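Local coordinates for protein D-aminopeptidase (PDB 1HI9) that hydrolyses N-terminal residues from peptides containing D-amino acids, as a zinc-dependent aminopeptidase that assembles into a self-compartmentalizing homodecamer, at residues A[136-141]-A[146-151]; A[162-167]-A[209-214]. One frame throughout, in Å; residues are numbered along the deposited sequence.

Overall arrangement
Contacts 1 and 2 follow each other along the chain yet pack as one body, with centres about 8 Å apart on the same side of the chain's centre. Contact 1 (136-141 with 146-151) is the buried partner, contact 2 (162-167 with 209-214) the more open one. They meet at several points: Y139 CE2 lies 3.3 Å from L211 CD2, V148 CB 3.5 Å from I165 CD1, and A138 CB 3.6 Å from L211 CD1, so A138 and V148 each touch residues of both contacts. Neither reaches the dinuclear zinc site. The side chains of A138 and L164 are about 13 and 14 Å from a zinc ion, and E133, a zinc ligand, starts the helix on which contact 1 is built.

Contact 1 (A[136-141]-A[146-151]); sequences LNAYVA and VPVLMV
A141 and V146 bring the backbones together where helix 133-143 gives way to strand 148-152. The amide N of V146 donates to the carbonyl O of A141 over 2.9 Å, with an N-H...O angle of 161°, but the donor stands 37° above the carbonyl plane. This bond closes the short turn that reverses the chain. Here the CA atoms of A141 and V146 are 5.1 Å apart; by A138 and V148 the separation of the CA atoms has grown to 6.5 Å, which leaves room for side chains between helix and strand.

The small side chains of A138 and A141 are consistent with this close approach. The methyl CB of A141 rests against V146 O at 3.5 Å, close to the turn, while CB of V146 lies 3.6 Å from A141 O, giving the bonded carbonyl an apolar neighbour. The main filler of the wider part is V148. Its CG1 is anti to the backbone N (chi1 176°), which turns the other branch, CG2, toward the helix. CG2 touches both CB and CA of A138 and is 4.3 Å from A141 CB, so one methyl spans two alanines a helical turn apart. All four residues are buried. Between V148 and the alanines the side-chain contacts are apolar, whereas near the turn a methyl and a methine group lie against carbonyl oxygens.

The pair illustrates how a helix is laid on the parallel part of a mixed sheet: strand 148-152 runs between strands 97-103 and 169-176, parallel to both, bonded through its backbone to A98, F100 and T169. V148 also packs on F100, whereas L149 and M150 turn to helix 187-203. On the helix, N137 is held by the hydroxyls of Y103 and Y258, and L136 and V140 meet helix 254-268.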
ATOM      1  N   LEU A 136      19.357   9.962  35.660  1.00 36.72           N
ATOM      2  CA  LEU A 136      20.271   8.866  35.375  1.00 36.82           C
ATOM      3  C   LEU A 136      21.551   9.367  34.711  1.00 37.52           C
ATOM      4  O   LEU A 136      22.644   8.941  35.078  1.00 36.84           O
ATOM      5  CB  LEU A 136      19.613   7.824  34.468  1.00 37.19           C
ATOM      6  CG  LEU A 136      18.613   6.853  35.093  1.00 39.86           C
ATOM      7  CD1 LEU A 136      18.151   5.853  34.016  1.00 39.98           C
ATOM      8  CD2 LEU A 136      19.249   6.108  36.261  1.00 36.90           C
ATOM      9  N   ASN A 137      21.423  10.265  33.736  1.00 36.76           N
ATOM     10  CA  ASN A 137      22.609  10.764  33.054  1.00 36.92           C
ATOM     11  C   ASN A 137      23.487  11.593  34.001  1.00 37.71           C
ATOM     12  O   ASN A 137      24.722  11.563  33.909  1.00 36.09           O
ATOM     13  CB  ASN A 137      22.228  11.584  31.813  1.00 37.01           C
ATOM     14  CG  ASN A 137      21.413  10.778  30.801  1.00 36.34           C
ATOM     15  OD1 ASN A 137      21.409   9.543  30.821  1.00 38.15           O
ATOM     16  ND2 ASN A 137      20.732  11.473  29.913  1.00 33.81           N
ATOM     17  N   ALA A 138      22.851  12.304  34.930  1.00 36.07           N
ATOM     18  CA  ALA A 138      23.591  13.109  35.886  1.00 35.62           C
ATOM     19  C   ALA A 138      24.377  12.177  36.800  1.00 35.88           C
ATOM     20  O   ALA A 138      25.539  12.435  37.118  1.00 34.42           O
ATOM     21  CB  ALA A 138      22.636  13.984  36.698  1.00 35.06           C
ATOM     22  N   TYR A 139      23.744  11.077  37.205  1.00 37.07           N
ATOM     23  CA  TYR A 139      24.401  10.107  38.072  1.00 36.31           C
ATOM     24  C   TYR A 139      25.601   9.465  37.383  1.00 37.63           C
ATOM     25  O   TYR A 139      26.622   9.210  38.027  1.00 37.34           O
ATOM     26  CB  TYR A 139      23.417   9.023  38.514  1.00 36.82           C
ATOM     27  CG  TYR A 139      22.644   9.366  39.766  1.00 37.82           C
ATOM     28  CD1 TYR A 139      21.281   9.099  39.857  1.00 37.28           C
ATOM     29  CD2 TYR A 139      23.275   9.953  40.862  1.00 38.65           C
ATOM     30  CE1 TYR A 139      20.560   9.410  41.003  1.00 37.26           C
ATOM     31  CE2 TYR A 139      22.564  10.267  42.019  1.00 38.06           C
ATOM     32  CZ  TYR A 139      21.203   9.992  42.081  1.00 38.40           C
ATOM     33  OH  TYR A 139      20.484  10.292  43.220  1.00 37.79           O
ATOM     34  N   VAL A 140      25.488   9.190  36.083  1.00 37.27           N
ATOM     35  CA  VAL A 140      26.613   8.592  35.371  1.00 36.68           C
ATOM     36  C   VAL A 140      27.722   9.637  35.289  1.00 36.49           C
ATOM     37  O   VAL A 140      28.893   9.307  35.359  1.00 37.89           O
ATOM     38  CB  VAL A 140      26.226   8.133  33.947  1.00 36.96           C
ATOM     39  CG1 VAL A 140      27.473   7.663  33.203  1.00 34.11           C
ATOM     40  CG2 VAL A 140      25.205   7.007  34.027  1.00 34.82           C
ATOM     41  N   ALA A 141      27.340  10.898  35.145  1.00 36.23           N
ATOM     42  CA  ALA A 141      28.316  11.969  35.092  1.00 37.79           C
ATOM     43  C   ALA A 141      29.016  12.013  36.452  1.00 41.25           C
ATOM     44  O   ALA A 141      30.229  12.218  36.536  1.00 41.60           O
ATOM     45  CB  ALA A 141      27.626  13.298  34.811  1.00 36.88           C
ATOM     46  N   VAL A 146      32.144  14.310  37.219  1.00 45.78           N
ATOM     47  CA  VAL A 146      31.916  15.413  36.311  1.00 43.89           C
ATOM     48  C   VAL A 146      30.587  16.035  36.673  1.00 43.53           C
ATOM     49  O   VAL A 146      29.580  15.349  36.794  1.00 43.98           O
ATOM     50  CB  VAL A 146      31.883  14.951  34.854  1.00 42.49           C
ATOM     51  CG1 VAL A 146      31.575  16.127  33.956  1.00 41.16           C
ATOM     52  CG2 VAL A 146      33.220  14.327  34.485  1.00 41.55           C
ATOM     53  N   PRO A 147      30.578  17.350  36.888  1.00 43.86           N
ATOM     54  CA  PRO A 147      29.353  18.069  37.247  1.00 43.10           C
ATOM     55  C   PRO A 147      28.522  18.508  36.039  1.00 42.77           C
ATOM     56  O   PRO A 147      29.060  18.826  34.979  1.00 41.97           O
ATOM     57  CB  PRO A 147      29.884  19.258  38.033  1.00 44.02           C
ATOM     58  CG  PRO A 147      31.166  19.573  37.291  1.00 43.70           C
ATOM     59  CD  PRO A 147      31.769  18.204  37.068  1.00 43.43           C
ATOM     60  N   VAL A 148      27.205  18.513  36.217  1.00 42.16           N
ATOM     61  CA  VAL A 148      26.293  18.931  35.172  1.00 42.12           C
ATOM     62  C   VAL A 148      26.154  20.440  35.348  1.00 43.28           C
ATOM     63  O   VAL A 148      25.399  20.917  36.196  1.00 43.56           O
ATOM     64  CB  VAL A 148      24.918  18.253  35.329  1.00 41.66           C
ATOM     65  CG1 VAL A 148      23.954  18.778  34.289  1.00 39.84           C
ATOM     66  CG2 VAL A 148      25.072  16.741  35.205  1.00 40.42           C
ATOM     67  N   LEU A 149      26.897  21.188  34.544  1.00 43.71           N
ATOM     68  CA  LEU A 149      26.905  22.639  34.636  1.00 43.64           C
ATOM     69  C   LEU A 149      25.633  23.323  34.174  1.00 42.45           C
ATOM     70  O   LEU A 149      25.202  24.315  34.762  1.00 42.40           O
ATOM     71  CB  LEU A 149      28.089  23.193  33.847  1.00 43.47           C
ATOM     72  CG  LEU A 149      29.449  22.610  34.234  1.00 45.54           C
ATOM     73  CD1 LEU A 149      30.556  23.305  33.436  1.00 45.79           C
ATOM     74  CD2 LEU A 149      29.681  22.794  35.729  1.00 45.15           C
ATOM     75  N   MET A 150      25.032  22.790  33.118  1.00 42.09           N
ATOM     76  CA  MET A 150      23.833  23.389  32.555  1.00 39.86           C
ATOM     77  C   MET A 150      22.866  22.351  31.994  1.00 38.87           C
ATOM     78  O   MET A 150      23.273  21.284  31.540  1.00 39.63           O
ATOM     79  CB  MET A 150      24.238  24.352  31.440  1.00 39.16           C
ATOM     80  CG  MET A 150      23.121  25.219  30.895  1.00 41.07           C
ATOM     81  SD  MET A 150      23.712  26.180  29.499  1.00 43.00           S
ATOM     82  CE  MET A 150      22.389  25.935  28.323  1.00 46.71           C
ATOM     83  N   VAL A 151      21.584  22.690  32.024  1.00 37.21           N
ATOM     84  CA  VAL A 151      20.534  21.835  31.499  1.00 36.85           C
ATOM     85  C   VAL A 151      19.534  22.746  30.790  1.00 37.36           C
ATOM     86  O   VAL A 151      19.009  23.677  31.397  1.00 35.96           O
ATOM     87  CB  VAL A 151      19.809  21.061  32.636  1.00 37.15           C
ATOM     88  CG1 VAL A 151      18.617  20.295  32.076  1.00 36.02           C
ATOM     89  CG2 VAL A 151      20.772  20.085  33.306  1.00 35.65           C
TER

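Contact 2 (A[162-167]-A[209-214]); sequences EELIPN and KPLTPP
L164 and L211 meet through their branched ends, the two side chains crossing at about a right angle. One methyl of L211, CD1, is set against the fork of L164: it lies 3.5 Å from L164 CD2, 3.6 Å from L164 CG and 4.0 Å from L164 CD1. It therefore faces the whole isopropyl group rather than a single methyl. The side chain of L164 sets off to one side, but with CG anti to the backbone N (chi1 179°) its fork is brought toward L211. Further along, the contact thins out, with I165 CG2 4.4 Å from K209 O.

No direct hydrogen bond joins the two segments. A water lies between them and accepts from K209 N at 3.2 Å; it is also placed to donate to P166 O, but that distance is too short to be trusted, so the bridge remains doubtful on that side.

Both segments are largely irregular. Residues 162-167 lead from the end of helix 155-162 to strand 169-176 of the seven-stranded mixed sheet. Residues 209-214 belong to the passage from helix 187-203 to strand 218-223, which is part of the separate five-stranded antiparallel sheet. Within this passage L211 is the centre of an inverse gamma turn, closed by a weak bond from T212 N to P210 O.

Around the leucine pair, helix 133-143 supplies the floor: L134 touches L164, and the ring of Y139 lies against L211 CD2. P213 also rests on Y139. On the loop side, I165 packs on V208 and N167 ND2 bonds to K207 O, tying the first segment to the residues just ahead of K209, while E162 OE1 bonds to the hydroxyl of T170.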
ATOM      1  N   GLU A 162      17.102  21.592  38.512  1.00 45.65           N
ATOM      2  CA  GLU A 162      17.492  22.321  39.704  1.00 49.70           C
ATOM      3  C   GLU A 162      17.059  21.691  41.032  1.00 50.28           C
ATOM      4  O   GLU A 162      17.651  21.976  42.071  1.00 50.04           O
ATOM      5  CB  GLU A 162      17.028  23.777  39.606  1.00 50.31           C
ATOM      6  CG  GLU A 162      15.633  23.962  39.098  1.00 53.01           C
ATOM      7  CD  GLU A 162      15.376  25.390  38.623  1.00 54.58           C
ATOM      8  OE1 GLU A 162      16.144  25.887  37.771  1.00 53.11           O
ATOM      9  OE2 GLU A 162      14.395  26.011  39.092  1.00 57.31           O
ATOM     10  N   GLU A 163      16.048  20.827  40.999  1.00 50.62           N
ATOM     11  CA  GLU A 163      15.591  20.165  42.212  1.00 51.01           C
ATOM     12  C   GLU A 163      16.469  18.964  42.512  1.00 50.83           C
ATOM     13  O   GLU A 163      16.354  18.351  43.573  1.00 52.23           O
ATOM     14  CB  GLU A 163      14.145  19.702  42.073  1.00 52.66           C
ATOM     15  CG  GLU A 163      13.143  20.846  42.026  1.00 58.37           C
ATOM     16  CD  GLU A 163      11.695  20.370  42.030  1.00 59.63           C
ATOM     17  OE1 GLU A 163      10.791  21.237  42.019  1.00 61.47           O
ATOM     18  OE2 GLU A 163      11.462  19.139  42.043  1.00 61.49           O
ATOM     19  N   LEU A 164      17.355  18.638  41.577  1.00 49.50           N
ATOM     20  CA  LEU A 164      18.253  17.506  41.720  1.00 47.69           C
ATOM     21  C   LEU A 164      19.704  17.944  41.859  1.00 47.54           C
ATOM     22  O   LEU A 164      20.449  17.387  42.658  1.00 47.76           O
ATOM     23  CB  LEU A 164      18.112  16.582  40.510  1.00 47.67           C
ATOM     24  CG  LEU A 164      19.020  15.351  40.499  1.00 47.99           C
ATOM     25  CD1 LEU A 164      18.510  14.350  41.513  1.00 48.60           C
ATOM     26  CD2 LEU A 164      19.043  14.736  39.117  1.00 47.58           C
ATOM     27  N   ILE A 165      20.097  18.946  41.083  1.00 47.92           N
ATOM     28  CA  ILE A 165      21.465  19.448  41.099  1.00 46.93           C
ATOM     29  C   ILE A 165      21.539  20.883  41.624  1.00 47.26           C
ATOM     30  O   ILE A 165      21.120  21.829  40.955  1.00 45.89           O
ATOM     31  CB  ILE A 165      22.064  19.432  39.682  1.00 47.16           C
ATOM     32  CG1 ILE A 165      21.865  18.053  39.050  1.00 47.48           C
ATOM     33  CG2 ILE A 165      23.548  19.794  39.744  1.00 47.32           C
ATOM     34  CD1 ILE A 165      22.240  17.992  37.579  1.00 45.42           C
ATOM     35  N   PRO A 166      22.090  21.064  42.827  1.00 46.96           N
ATOM     36  CA  PRO A 166      22.217  22.395  43.431  1.00 47.23           C
ATOM     37  C   PRO A 166      23.052  23.385  42.605  1.00 47.94           C
ATOM     38  O   PRO A 166      24.134  23.049  42.114  1.00 48.07           O
ATOM     39  CB  PRO A 166      22.859  22.097  44.784  1.00 48.16           C
ATOM     40  CG  PRO A 166      22.342  20.701  45.104  1.00 48.93           C
ATOM     41  CD  PRO A 166      22.507  20.009  43.767  1.00 47.65           C
ATOM     42  N   ASN A 167      22.540  24.606  42.465  1.00 46.61           N
ATOM     43  CA  ASN A 167      23.212  25.676  41.728  1.00 45.65           C
ATOM     44  C   ASN A 167      23.353  25.445  40.230  1.00 45.35           C
ATOM     45  O   ASN A 167      24.025  26.213  39.542  1.00 46.00           O
ATOM     46  CB  ASN A 167      24.604  25.946  42.312  1.00 46.88           C
ATOM     47  CG  ASN A 167      24.578  26.129  43.811  1.00 46.33           C
ATOM     48  OD1 ASN A 167      23.827  26.952  44.331  1.00 44.54           O
ATOM     49  ND2 ASN A 167      25.395  25.351  44.518  1.00 45.43           N
ATOM     50  N   LYS A 209      28.469  20.826  41.958  1.00 55.23           N
ATOM     51  CA  LYS A 209      29.163  19.593  42.293  1.00 55.58           C
ATOM     52  C   LYS A 209      28.581  18.384  41.583  1.00 54.49           C
ATOM     53  O   LYS A 209      27.398  18.352  41.253  1.00 54.45           O
ATOM     54  CB  LYS A 209      29.135  19.352  43.806  1.00 57.77           C
ATOM     55  CG  LYS A 209      30.100  20.213  44.606  1.00 60.73           C
ATOM     56  CD  LYS A 209      30.186  19.712  46.035  1.00 64.00           C
ATOM     57  CE  LYS A 209      31.289  20.416  46.818  1.00 67.15           C
ATOM     58  NZ  LYS A 209      31.508  19.813  48.185  1.00 67.77           N
ATOM     59  N   PRO A 210      29.417  17.369  41.335  1.00 53.51           N
ATOM     60  CA  PRO A 210      28.989  16.143  40.661  1.00 52.71           C
ATOM     61  C   PRO A 210      27.912  15.433  41.470  1.00 52.16           C
ATOM     62  O   PRO A 210      27.960  15.421  42.697  1.00 51.45           O
ATOM     63  CB  PRO A 210      30.279  15.323  40.580  1.00 52.65           C
ATOM     64  CG  PRO A 210      31.342  16.374  40.494  1.00 53.17           C
ATOM     65  CD  PRO A 210      30.876  17.368  41.536  1.00 53.76           C
ATOM     66  N   LEU A 211      26.936  14.856  40.776  1.00 51.19           N
ATOM     67  CA  LEU A 211      25.861  14.140  41.438  1.00 49.76           C
ATOM     68  C   LEU A 211      26.372  12.734  41.745  1.00 49.80           C
ATOM     69  O   LEU A 211      26.100  11.783  41.007  1.00 49.46           O
ATOM     70  CB  LEU A 211      24.640  14.056  40.523  1.00 50.23           C
ATOM     71  CG  LEU A 211      23.262  14.202  41.171  1.00 51.95           C
ATOM     72  CD1 LEU A 211      22.215  13.618  40.233  1.00 52.76           C
ATOM     73  CD2 LEU A 211      23.216  13.492  42.501  1.00 52.18           C
ATOM     74  N   THR A 212      27.118  12.607  42.834  1.00 49.04           N
ATOM     75  CA  THR A 212      27.689  11.327  43.219  1.00 48.16           C
ATOM     76  C   THR A 212      26.630  10.258  43.456  1.00 48.46           C
ATOM     77  O   THR A 212      25.698  10.448  44.246  1.00 47.86           O
ATOM     78  CB  THR A 212      28.555  11.477  44.482  1.00 48.82           C
ATOM     79  OG1 THR A 212      29.532  12.500  44.261  1.00 48.46           O
ATOM     80  CG2 THR A 212      29.260  10.160  44.809  1.00 48.07           C
ATOM     81  N   PRO A 213      26.753   9.117  42.758  1.00 47.49           N
ATOM     82  CA  PRO A 213      25.799   8.020  42.904  1.00 47.61           C
ATOM     83  C   PRO A 213      26.259   7.036  43.967  1.00 48.10           C
ATOM     84  O   PRO A 213      27.433   6.995  44.320  1.00 48.16           O
ATOM     85  CB  PRO A 213      25.807   7.395  41.520  1.00 47.53           C
ATOM     86  CG  PRO A 213      27.267   7.480  41.171  1.00 46.82           C
ATOM     87  CD  PRO A 213      27.624   8.893  41.589  1.00 46.62           C
ATOM     88  N   PRO A 214      25.331   6.230  44.497  1.00 49.22           N
ATOM     89  CA  PRO A 214      25.662   5.235  45.521  1.00 49.73           C
ATOM     90  C   PRO A 214      26.699   4.254  44.974  1.00 51.42           C
ATOM     91  O   PRO A 214      26.823   4.093  43.760  1.00 50.41           O
ATOM     92  CB  PRO A 214      24.325   4.544  45.775  1.00 50.18           C
ATOM     93  CG  PRO A 214      23.321   5.619  45.481  1.00 49.84           C
ATOM     94  CD  PRO A 214      23.882   6.265  44.240  1.00 48.34           C
TER
HETATM   95  O   HOH W   1      25.401  21.102  42.756  1.00 25.65           O